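Local structure of acyl-[acyl-carrier-protein]--UDP-N-acetylglucosamine O-acyltransferase (Acinetobacter baumannii, 4E6U) at residues 53-58 with 100-105; 72-77 with 125-130; 197-202 with 219-224; 233-238 with 255-260. The protein catalyses transfer of an acyl chain from acyl carrier protein to UDP-N-acetylglucosamine, the opening step of lipid A synthesis in the lipopolysaccharide pathway. All coordinates share one frame; numbering follows the deposited sequence. Where two conformers were deposited one is given.

Contact 1: 53-58 with 100-105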
# COMPACT_ATOMS: atom_id res chain seq x y z
N GLY A 53 -6.80 19.55 5.80
CA GLY A 53 -8.18 19.48 6.31
C GLY A 53 -8.54 20.61 7.26
O GLY A 53 -9.59 21.25 7.11
N GLY A 54 -7.67 20.85 8.23
CA GLY A 54 -7.94 21.90 9.21
C GLY A 54 -7.02 21.71 10.38
O GLY A 54 -6.35 20.68 10.49
N PHE A 55 -6.97 22.71 11.26
CA PHE A 55 -6.31 22.54 12.57
C PHE A 55 -4.90 21.97 12.44
O PHE A 55 -4.53 21.00 13.11
CB PHE A 55 -7.21 21.71 13.50
CG PHE A 55 -8.55 22.32 13.70
CD1 PHE A 55 -8.76 23.20 14.77
CD2 PHE A 55 -9.59 22.09 12.81
CE1 PHE A 55 -9.99 23.81 14.94
CE2 PHE A 55 -10.83 22.69 12.99
CZ PHE A 55 -11.02 23.56 14.05
N THR A 56 -4.12 22.60 11.57
CA THR A 56 -2.79 22.14 11.23
C THR A 56 -1.84 23.32 11.20
O THR A 56 -2.14 24.34 10.57
CB THR A 56 -2.79 21.40 9.85
OG1 THR A 56 -3.62 20.23 9.97
CG2 THR A 56 -1.41 20.96 9.43
N ARG A 57 -0.70 23.19 11.88
CA ARG A 57 0.37 24.17 11.82
C ARG A 57 1.50 23.57 11.01
O ARG A 57 1.97 22.48 11.36
CB ARG A 57 0.87 24.54 13.22
CG ARG A 57 -0.21 25.16 14.08
CD ARG A 57 0.30 25.50 15.48
NE ARG A 57 -0.84 25.78 16.36
CZ ARG A 57 -1.36 24.94 17.25
NH1 ARG A 57 -0.84 23.72 17.43
NH2 ARG A 57 -2.41 25.32 17.97
N ILE A 58 1.88 24.22 9.92
CA ILE A 58 2.95 23.77 9.04
C ILE A 58 4.09 24.78 9.10
O ILE A 58 3.85 25.97 8.93
CB ILE A 58 2.45 23.62 7.58
CG1 ILE A 58 1.33 22.57 7.55
CG2 ILE A 58 3.59 23.25 6.63
CD1 ILE A 58 0.55 22.50 6.25
N LEU A 100 -1.86 12.24 6.71
CA LEU A 100 -1.39 12.62 8.03
C LEU A 100 -2.61 13.06 8.82
O LEU A 100 -3.31 14.00 8.43
CB LEU A 100 -0.35 13.75 7.97
CG LEU A 100 1.03 13.33 7.50
CD1 LEU A 100 1.11 13.39 5.98
CD2 LEU A 100 2.10 14.22 8.15
N HIS A 101 -2.88 12.38 9.93
CA HIS A 101 -4.12 12.62 10.66
C HIS A 101 -3.92 13.31 12.00
O HIS A 101 -2.89 13.15 12.62
CB HIS A 101 -4.90 11.32 10.85
CG HIS A 101 -5.47 10.80 9.58
ND1 HIS A 101 -6.01 9.54 9.47
CD2 HIS A 101 -5.57 11.38 8.35
CE1 HIS A 101 -6.44 9.37 8.23
NE2 HIS A 101 -6.20 10.47 7.53
N ARG A 102 -4.92 14.08 12.38
CA ARG A 102 -4.90 14.85 13.62
C ARG A 102 -5.07 13.93 14.82
O ARG A 102 -5.40 12.75 14.69
CB ARG A 102 -5.97 15.94 13.57
CG ARG A 102 -5.78 16.87 12.35
CD ARG A 102 -6.54 18.17 12.47
NE ARG A 102 -7.97 18.01 12.77
CZ ARG A 102 -8.97 18.14 11.88
NH1 ARG A 102 -8.73 18.39 10.60
NH2 ARG A 102 -10.23 18.03 12.29
N GLY A 103 -4.82 14.49 16.01
CA GLY A 103 -4.81 13.66 17.23
C GLY A 103 -6.17 13.35 17.83
O GLY A 103 -7.21 13.62 17.25
N THR A 104 -6.13 12.75 19.02
CA THR A 104 -7.34 12.43 19.77
C THR A 104 -7.21 12.99 21.19
O THR A 104 -6.11 13.11 21.72
CB THR A 104 -7.62 10.92 19.87
OG1 THR A 104 -6.54 10.28 20.55
CG2 THR A 104 -7.79 10.31 18.47
N VAL A 105 -8.35 13.32 21.79
CA VAL A 105 -8.32 13.88 23.14
C VAL A 105 -7.89 12.87 24.20
O VAL A 105 -7.38 13.27 25.24
CB VAL A 105 -9.64 14.58 23.55
CG1 VAL A 105 -9.87 15.80 22.67
CG2 VAL A 105 -10.82 13.61 23.52
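The guanidinium of Arg102 carries Phe55 on one face: CD2 of the phenyl ring stands 4.1 Å above the guanidinium plane, over its centre, and CB of Phe55 lies on that same face. The two planes are inclined by 50°, too far apart for a parallel stack; Phe55 also makes an edge-to-face contact with the Trp85 ring. The chain of Arg102 bends at chi3 (-53°), which turns the guanidinium toward residues 53-55. Before the bend, CD of Arg102 lies 3.2 Å from the carbonyl O of Gly54, and Phe55 CB is 3.7 Å from the same CD. Segments 53-58 and 100-105 belong to different coils of a left-handed parallel beta-helix, the fold of the hexapeptide-repeat acyltransferases, and strand 69-70 runs between strands 51-52 and 99-101 in one of its sheets. Arg102 therefore spans an intervening coil, and its firmer polar bond is from NH1 to the carbonyl O of Gly71. The bond from Arg102 NH1 to Gly54 O is weak, 3.3 Å long and bent to 124° at the hydrogen. Gly54 O has a shorter partner in Thr56 OG1, at 2.8 Å, which approaches from above the carbonyl plane.

Contact 2: 72-77 with 125-130. With EDO (1,2-ethanediol), chain F; EDO (1,2-ethanediol), chain G.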
# COMPACT_ATOMS: atom_id res chain seq x y z
N GLU A 72 -6.10 15.73 8.34
CA GLU A 72 -7.48 15.27 8.30
C GLU A 72 -7.84 14.61 9.63
O GLU A 72 -6.94 14.18 10.36
CB GLU A 72 -7.66 14.30 7.12
CG GLU A 72 -9.13 13.91 6.83
CD GLU A 72 -10.04 15.14 6.75
OE1 GLU A 72 -10.10 15.77 5.68
OE2 GLU A 72 -10.68 15.52 7.77
N VAL A 73 -9.13 14.55 9.93
CA VAL A 73 -9.60 13.90 11.15
C VAL A 73 -9.12 12.45 11.17
O VAL A 73 -8.99 11.78 10.14
CB VAL A 73 -11.14 13.96 11.28
CG1 VAL A 73 -11.62 15.40 11.48
CG2 VAL A 73 -11.85 13.28 10.11
N CYS A 74 -8.87 11.95 12.36
CA CYS A 74 -8.33 10.61 12.48
C CYS A 74 -9.35 9.51 12.19
O CYS A 74 -10.53 9.77 11.99
CB CYS A 74 -7.71 10.40 13.84
SG CYS A 74 -8.89 10.22 15.13
N GLN A 75 -8.86 8.28 12.20
CA GLN A 75 -9.66 7.09 11.88
C GLN A 75 -10.12 6.32 13.12
O GLN A 75 -10.82 5.32 13.00
CB GLN A 75 -8.83 6.16 10.98
CG GLN A 75 -8.49 6.81 9.66
CD GLN A 75 -7.78 5.88 8.72
OE1 GLN A 75 -8.24 5.66 7.60
NE2 GLN A 75 -6.63 5.35 9.13
N ASP A 76 -9.72 6.80 14.29
CA ASP A 76 -10.09 6.18 15.56
C ASP A 76 -11.60 6.30 15.77
O ASP A 76 -12.15 7.40 15.76
CB ASP A 76 -9.32 6.88 16.69
CG ASP A 76 -9.38 6.11 18.00
OD1 ASP A 76 -10.40 5.43 18.25
OD2 ASP A 76 -8.39 6.19 18.76
N LEU A 77 -12.26 5.16 15.98
CA LEU A 77 -13.71 5.16 16.17
C LEU A 77 -14.13 5.81 17.49
O LEU A 77 -15.30 6.17 17.65
CB LEU A 77 -14.31 3.74 16.02
CG LEU A 77 -14.39 3.19 14.59
CD1 LEU A 77 -14.79 1.71 14.61
CD2 LEU A 77 -15.34 4.00 13.69
N ILE A 125 0.64 8.62 8.52
CA ILE A 125 0.93 8.94 9.93
C ILE A 125 -0.39 9.09 10.66
O ILE A 125 -1.13 10.04 10.45
CB ILE A 125 1.78 10.23 10.08
CG1 ILE A 125 3.07 10.17 9.25
CG2 ILE A 125 2.05 10.54 11.57
CD1 ILE A 125 4.04 9.08 9.61
N ALA A 126 -0.70 8.12 11.52
CA ALA A 126 -1.95 8.09 12.24
C ALA A 126 -2.03 9.11 13.37
O ALA A 126 -1.03 9.69 13.78
CB ALA A 126 -2.17 6.70 12.84
N HIS A 127 -3.25 9.30 13.86
CA HIS A 127 -3.49 10.12 15.04
C HIS A 127 -2.48 9.88 16.16
O HIS A 127 -2.14 8.73 16.48
CB HIS A 127 -4.90 9.87 15.57
CG HIS A 127 -5.19 8.45 15.96
ND1 HIS A 127 -4.98 7.98 17.24
CD2 HIS A 127 -5.68 7.42 15.24
CE1 HIS A 127 -5.33 6.70 17.29
NE2 HIS A 127 -5.75 6.33 16.09
N ASP A 128 -2.04 10.98 16.75
CA ASP A 128 -1.25 10.98 18.00
C ASP A 128 0.17 10.49 17.85
O ASP A 128 0.89 10.36 18.84
CB ASP A 128 -1.97 10.19 19.11
CG ASP A 128 -3.39 10.67 19.33
OD1 ASP A 128 -3.56 11.87 19.62
OD2 ASP A 128 -4.34 9.87 19.16
N CYS A 129 0.61 10.25 16.63
CA CYS A 129 2.01 9.94 16.45
C CYS A 129 2.87 11.14 16.80
O CYS A 129 2.44 12.30 16.67
CB CYS A 129 2.31 9.52 15.01
SG CYS A 129 1.70 7.89 14.61
N ILE A 130 4.09 10.86 17.23
CA ILE A 130 5.11 11.88 17.43
C ILE A 130 6.32 11.40 16.66
O ILE A 130 6.83 10.32 16.92
CB ILE A 130 5.46 12.12 18.92
CG1 ILE A 130 4.22 12.54 19.70
CG2 ILE A 130 6.59 13.16 19.04
CD1 ILE A 130 4.46 12.69 21.22
C1 EDO F . -7.31 4.13 13.93
O1 EDO F . -6.97 4.03 15.32
C2 EDO F . -6.41 3.24 13.08
O2 EDO F . -5.05 3.70 13.18
C1 EDO G . -11.16 0.93 14.26
O1 EDO G . -10.53 -0.06 15.09
C2 EDO G . -10.59 2.30 14.60
O2 EDO G . -10.94 2.64 15.95
O HOH W 1 -5.86 8.21 11.98
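Asp76 lays its CB over one face of the His127 imidazole, 4.0 Å from the ring centroid and 24° off the normal, a CH-pi contact displaced toward the NE2 side of the ring. With CG anti to the backbone N (chi1 -166°), the carboxylate continues past the rim, where OD2 comes within 3.4 Å of His127 CE1; OD1 turns instead to the backbone N of Lys78. Cys74 packs against the root of the histidine, its CB only 3.3 Å from His127 CB, while its sulfur lies obliquely to the ring. Both ring nitrogens are hydrogen-bonded in this crystal. ND1 donates to Asp128 OD2 at 2.8 Å, nearly in the ring plane, which sets the ring's rotation, and NE2 shares a 2.7 Å hydrogen bond with O1 of an ethanediol, probably from the crystallisation liquor. The carboxylate of Asp128 also bonds Thr104 through OD2. A water accepts from Gln75 N at 3.0 Å and, weakly, from His127 N. Gln75 itself reaches Val121 and Asn139 of the second subunit. A histidine bonded to a carboxylate beside a subunit interface is consistent with the active site of LpxA enzymes, where a histidine probably serves as general base.

Contact 3: 197-202 with 219-224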
# COMPACT_ATOMS: atom_id res chain seq x y z
N PHE A 197 18.10 -7.87 14.31
CA PHE A 197 19.23 -8.58 13.69
C PHE A 197 20.61 -8.02 13.99
O PHE A 197 21.62 -8.64 13.63
CB PHE A 197 19.09 -8.92 12.18
CG PHE A 197 17.92 -9.78 11.82
CD1 PHE A 197 16.65 -9.24 11.64
CD2 PHE A 197 18.12 -11.13 11.57
CE1 PHE A 197 15.58 -10.06 11.28
CE2 PHE A 197 17.06 -11.95 11.21
CZ PHE A 197 15.79 -11.41 11.06
N GLY A 198 20.68 -6.91 14.69
CA GLY A 198 21.98 -6.34 15.02
C GLY A 198 21.89 -4.84 15.15
O GLY A 198 20.81 -4.27 15.12
N ILE A 199 23.05 -4.22 15.32
CA ILE A 199 23.20 -2.78 15.47
C ILE A 199 23.43 -2.19 14.09
O ILE A 199 24.00 -2.86 13.21
CB ILE A 199 24.42 -2.46 16.40
CG1 ILE A 199 24.14 -2.87 17.86
CG2 ILE A 199 24.82 -0.99 16.32
CD1 ILE A 199 23.01 -2.09 18.54
N ASN A 200 22.98 -0.95 13.90
CA ASN A 200 23.20 -0.21 12.66
C ASN A 200 24.66 0.23 12.57
O ASN A 200 24.99 1.40 12.74
CB ASN A 200 22.24 0.98 12.63
CG ASN A 200 22.25 1.73 11.31
OD1 ASN A 200 22.85 1.27 10.34
ND2 ASN A 200 21.60 2.88 11.28
N ILE A 201 25.53 -0.74 12.30
CA ILE A 201 26.98 -0.52 12.30
C ILE A 201 27.40 0.42 11.17
O ILE A 201 28.10 1.41 11.41
CB ILE A 201 27.75 -1.87 12.24
CG1 ILE A 201 27.58 -2.64 13.56
CG2 ILE A 201 29.24 -1.64 11.95
CD1 ILE A 201 27.86 -4.15 13.46
N GLU A 202 26.94 0.13 9.95
CA GLU A 202 27.28 0.94 8.78
C GLU A 202 26.73 2.35 8.95
O GLU A 202 27.43 3.33 8.67
CB GLU A 202 26.73 0.29 7.51
N GLU A 219 28.18 -4.98 22.36
CA GLU A 219 28.09 -5.70 23.64
C GLU A 219 26.74 -5.46 24.30
O GLU A 219 26.11 -6.39 24.81
CB GLU A 219 29.22 -5.28 24.58
CG GLU A 219 30.62 -5.65 24.10
CD GLU A 219 31.71 -5.06 24.97
OE1 GLU A 219 32.82 -5.65 25.00
OE2 GLU A 219 31.47 -4.02 25.62
N ALA A 220 26.26 -4.21 24.23
CA ALA A 220 24.96 -3.88 24.75
C ALA A 220 23.86 -4.68 24.04
O ALA A 220 22.94 -5.19 24.68
CB ALA A 220 24.70 -2.37 24.64
N TYR A 221 23.98 -4.79 22.71
CA TYR A 221 23.05 -5.58 21.92
C TYR A 221 23.03 -7.03 22.40
O TYR A 221 21.96 -7.62 22.58
CB TYR A 221 23.41 -5.50 20.42
CG TYR A 221 22.45 -6.27 19.57
CD1 TYR A 221 21.37 -5.62 18.95
CD2 TYR A 221 22.58 -7.64 19.39
CE1 TYR A 221 20.45 -6.33 18.18
CE2 TYR A 221 21.66 -8.36 18.62
CZ TYR A 221 20.61 -7.69 18.01
OH TYR A 221 19.70 -8.41 17.26
N LYS A 222 24.21 -7.61 22.62
CA LYS A 222 24.27 -8.98 23.09
C LYS A 222 23.59 -9.14 24.44
O LYS A 222 22.85 -10.11 24.66
CB LYS A 222 25.70 -9.46 23.19
CG LYS A 222 26.42 -9.68 21.88
CD LYS A 222 27.86 -10.07 22.17
CE LYS A 222 28.35 -11.15 21.24
NZ LYS A 222 29.53 -11.85 21.82
N LEU A 223 23.83 -8.19 25.36
CA LEU A 223 23.14 -8.22 26.65
C LEU A 223 21.63 -8.17 26.55
O LEU A 223 20.93 -8.88 27.26
CB LEU A 223 23.64 -7.10 27.56
CG LEU A 223 25.07 -7.30 28.10
CD1 LEU A 223 25.65 -5.97 28.50
CD2 LEU A 223 25.07 -8.29 29.28
N ILE A 224 21.13 -7.33 25.64
CA ILE A 224 19.68 -7.15 25.50
C ILE A 224 19.02 -8.35 24.80
O ILE A 224 17.98 -8.83 25.25
CB ILE A 224 19.38 -5.87 24.71
CG1 ILE A 224 19.85 -4.64 25.49
CG2 ILE A 224 17.88 -5.75 24.44
CD1 ILE A 224 19.93 -3.34 24.65
O HOH W 2 21.10 -11.09 15.99
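The hydroxyl of Tyr221 shares a water with the strand opposite: OH lies 3.3 Å from the water, which also donates a weak bond to the carbonyl O of Phe197. The backbone N of Gly198 comes to 3.1 Å from Tyr221 OH, but the angle is too poor for a hydrogen bond; its proximity comes from the ring lying against the strand. There Gly198 CA sits over one face of the phenol, 3.9 Å from the centroid and 27° off the normal, in a CH-pi contact shifted toward CE1 and CZ. Gly198 has backbone angles that call for glycine. Tyr221 holds CG anti to its own N (chi1 -178°), which sends the ring from the helix across to the strand. Nearer the helix, Ile199 runs past the tyrosine, pointing the other way, its CG1 3.7 Å from Tyr221 CB and its CD1 3.9 Å from CD1 of the ring. The Phe225 ring also meets that of Tyr221. Short segments of strand 197-199 and helix 219-224 run at 142° with their axes 8.5 Å apart. The tyrosine thus joins edge strand 194-199, the antiparallel strand that follows the coils, to helix 211-225 of the C-terminal helical domain characteristic of LpxA.

Contact 4: 233-238 with 255-260. With EDO (1,2-ethanediol), chain K.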
# COMPACT_ATOMS: atom_id res chain seq x y z
N GLN A 233 17.35 -6.09 33.64
CA GLN A 233 18.64 -6.71 33.90
C GLN A 233 19.69 -6.27 32.89
O GLN A 233 20.83 -6.02 33.25
CB GLN A 233 18.50 -8.22 33.92
CG GLN A 233 17.67 -8.72 35.10
CD GLN A 233 17.16 -10.15 34.93
OE1 GLN A 233 17.31 -10.77 33.87
NE2 GLN A 233 16.56 -10.68 35.99
N ALA A 234 19.31 -6.18 31.61
CA ALA A 234 20.25 -5.74 30.60
C ALA A 234 20.67 -4.29 30.84
O ALA A 234 21.84 -3.94 30.67
CB ALA A 234 19.66 -5.91 29.18
N ILE A 235 19.72 -3.45 31.25
CA ILE A 235 20.02 -2.06 31.59
C ILE A 235 21.07 -2.00 32.70
O ILE A 235 22.05 -1.25 32.61
CB ILE A 235 18.77 -1.28 32.04
CG1 ILE A 235 17.85 -1.01 30.85
CG2 ILE A 235 19.16 0.06 32.68
CD1 ILE A 235 16.46 -0.61 31.27
N ASP A 236 20.90 -2.85 33.73
CA ASP A 236 21.87 -2.83 34.83
C ASP A 236 23.27 -3.14 34.32
O ASP A 236 24.26 -2.51 34.72
CB ASP A 236 21.48 -3.82 35.93
CG ASP A 236 20.26 -3.38 36.74
OD1 ASP A 236 19.99 -2.16 36.82
OD2 ASP A 236 19.59 -4.26 37.32
N GLN A 237 23.39 -4.12 33.42
CA GLN A 237 24.70 -4.47 32.87
C GLN A 237 25.29 -3.39 31.98
O GLN A 237 26.50 -3.14 32.02
CB GLN A 237 24.63 -5.81 32.12
CG GLN A 237 24.26 -6.99 33.02
CD GLN A 237 25.18 -7.10 34.24
OE1 GLN A 237 26.40 -6.99 34.11
NE2 GLN A 237 24.58 -7.30 35.42
N ILE A 238 24.43 -2.74 31.20
CA ILE A 238 24.91 -1.67 30.32
C ILE A 238 25.41 -0.48 31.17
O ILE A 238 26.47 0.08 30.90
CB ILE A 238 23.81 -1.25 29.31
CG1 ILE A 238 23.51 -2.41 28.36
CG2 ILE A 238 24.26 -0.05 28.48
CD1 ILE A 238 22.20 -2.25 27.58
N SER A 255 15.47 3.50 25.49
CA SER A 255 14.52 2.62 24.79
C SER A 255 13.89 1.59 25.71
O SER A 255 12.69 1.36 25.70
CB SER A 255 15.21 1.88 23.64
OG SER A 255 15.69 2.78 22.65
N LEU A 256 14.73 0.93 26.51
CA LEU A 256 14.25 -0.15 27.34
C LEU A 256 13.44 0.36 28.53
O LEU A 256 12.45 -0.25 28.91
CB LEU A 256 15.41 -1.02 27.80
CG LEU A 256 15.74 -2.21 26.86
CD1 LEU A 256 15.93 -1.85 25.37
CD2 LEU A 256 16.98 -2.91 27.40
N GLU A 257 13.83 1.52 29.05
CA GLU A 257 13.11 2.12 30.17
C GLU A 257 11.76 2.69 29.75
O GLU A 257 10.80 2.68 30.52
CB GLU A 257 13.97 3.19 30.84
CG GLU A 257 15.17 2.57 31.55
CD GLU A 257 16.00 3.52 32.39
OE1 GLU A 257 16.11 4.72 32.07
OE2 GLU A 257 16.59 3.02 33.38
N GLN A 258 11.67 3.15 28.50
CA GLN A 258 10.46 3.84 28.03
C GLN A 258 9.44 2.91 27.39
O GLN A 258 8.29 3.29 27.15
CB GLN A 258 10.85 4.96 27.06
CG GLN A 258 11.54 6.12 27.75
CD GLN A 258 12.25 7.05 26.79
OE1 GLN A 258 12.25 6.85 25.57
NE2 GLN A 258 12.89 8.08 27.34
N SER A 259 9.86 1.68 27.14
CA SER A 259 9.02 0.72 26.43
C SER A 259 7.69 0.43 27.13
O SER A 259 7.65 0.24 28.34
CB SER A 259 9.79 -0.59 26.23
OG SER A 259 9.00 -1.53 25.51
N GLU A 260 6.60 0.42 26.35
CA GLU A 260 5.28 0.03 26.85
C GLU A 260 4.84 -1.32 26.29
O GLU A 260 4.17 -2.09 26.98
CB GLU A 260 4.25 1.11 26.53
CG GLU A 260 4.35 2.32 27.45
CD GLU A 260 3.36 3.43 27.12
OE1 GLU A 260 3.54 4.54 27.68
OE2 GLU A 260 2.42 3.22 26.31
C1 EDO K . 16.53 -15.06 34.65
O1 EDO K . 16.53 -14.27 35.86
C2 EDO K . 17.07 -14.24 33.49
O2 EDO K . 16.15 -13.20 33.13
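In the C-terminal helical domain that follows the left-handed beta-helix of LpxA, helix 231-241 packs against helix 250-258 through an apolar interface centred on Ile235. The isoleucine points at the partner helix, and its CD1 inserts beside the backbone end of two consecutive side chains. On one hand it approaches Leu256, with Ile235 CD1 3.6 Å from Leu256 CB; on the other it touches Glu257, whose CG is the nearer at 3.4 Å. CD1 reaches this position because CG1 leaves the backbone opposite the carbonyl carbon (chi1 -72°) and the chain then extends (chi2 164°). The side chains of Ile235 and Leu256 lie alongside with their tips pointing opposite ways, so that Ile235 CG1 also lies against the leucine branch CD2, at 4.0 Å. That branch passes on toward Ala234, with Leu256 CD2 4.4 Å from Ala234 CB, a loose contact. The nearest CA atoms are those of Ile235 and Leu256, 7.4 Å apart.

Other parts of the fold close round the pair. Ile224 of helix 211-225 touches both Ala234 and Leu256, making this a three-helix core, and Pro184 packs on Leu256 from the loop leading in from the beta-helix. Ser255 OG is hydrogen-bonded to Asp168 and to the backbone N of Ala185, tying the second helix to the end of the beta-helix. On the solvent side, Glu257 slants across Ile235 with its chain extended, and its aliphatic part covers the isoleucine while OE2 comes to 4.0 Å from Ile235 CG2.

In the fold
Contacts 1 and 2 lie in the left-handed beta-helix, their centres 8 Å apart, and their segments alternate along the chain. They touch directly, through a side-chain bond and through the backbone, where Arg102 N probably bonds Glu72 O, as between adjacent coils. Contacts 3 and 4 follow later in sequence, within the C-terminal domain, with centres 14 Å apart; helices 211-225 and 231-241 succeed one another and pack through Ala220, Leu223 and Ile224. The centres of contacts 2 and 3 are 32 Å apart, those of contacts 1 and 4 33 Å. The probable catalytic region of the beta-helix thus does not touch the helical contacts, with about 10 Å between nearest atoms of contacts 2 and 4.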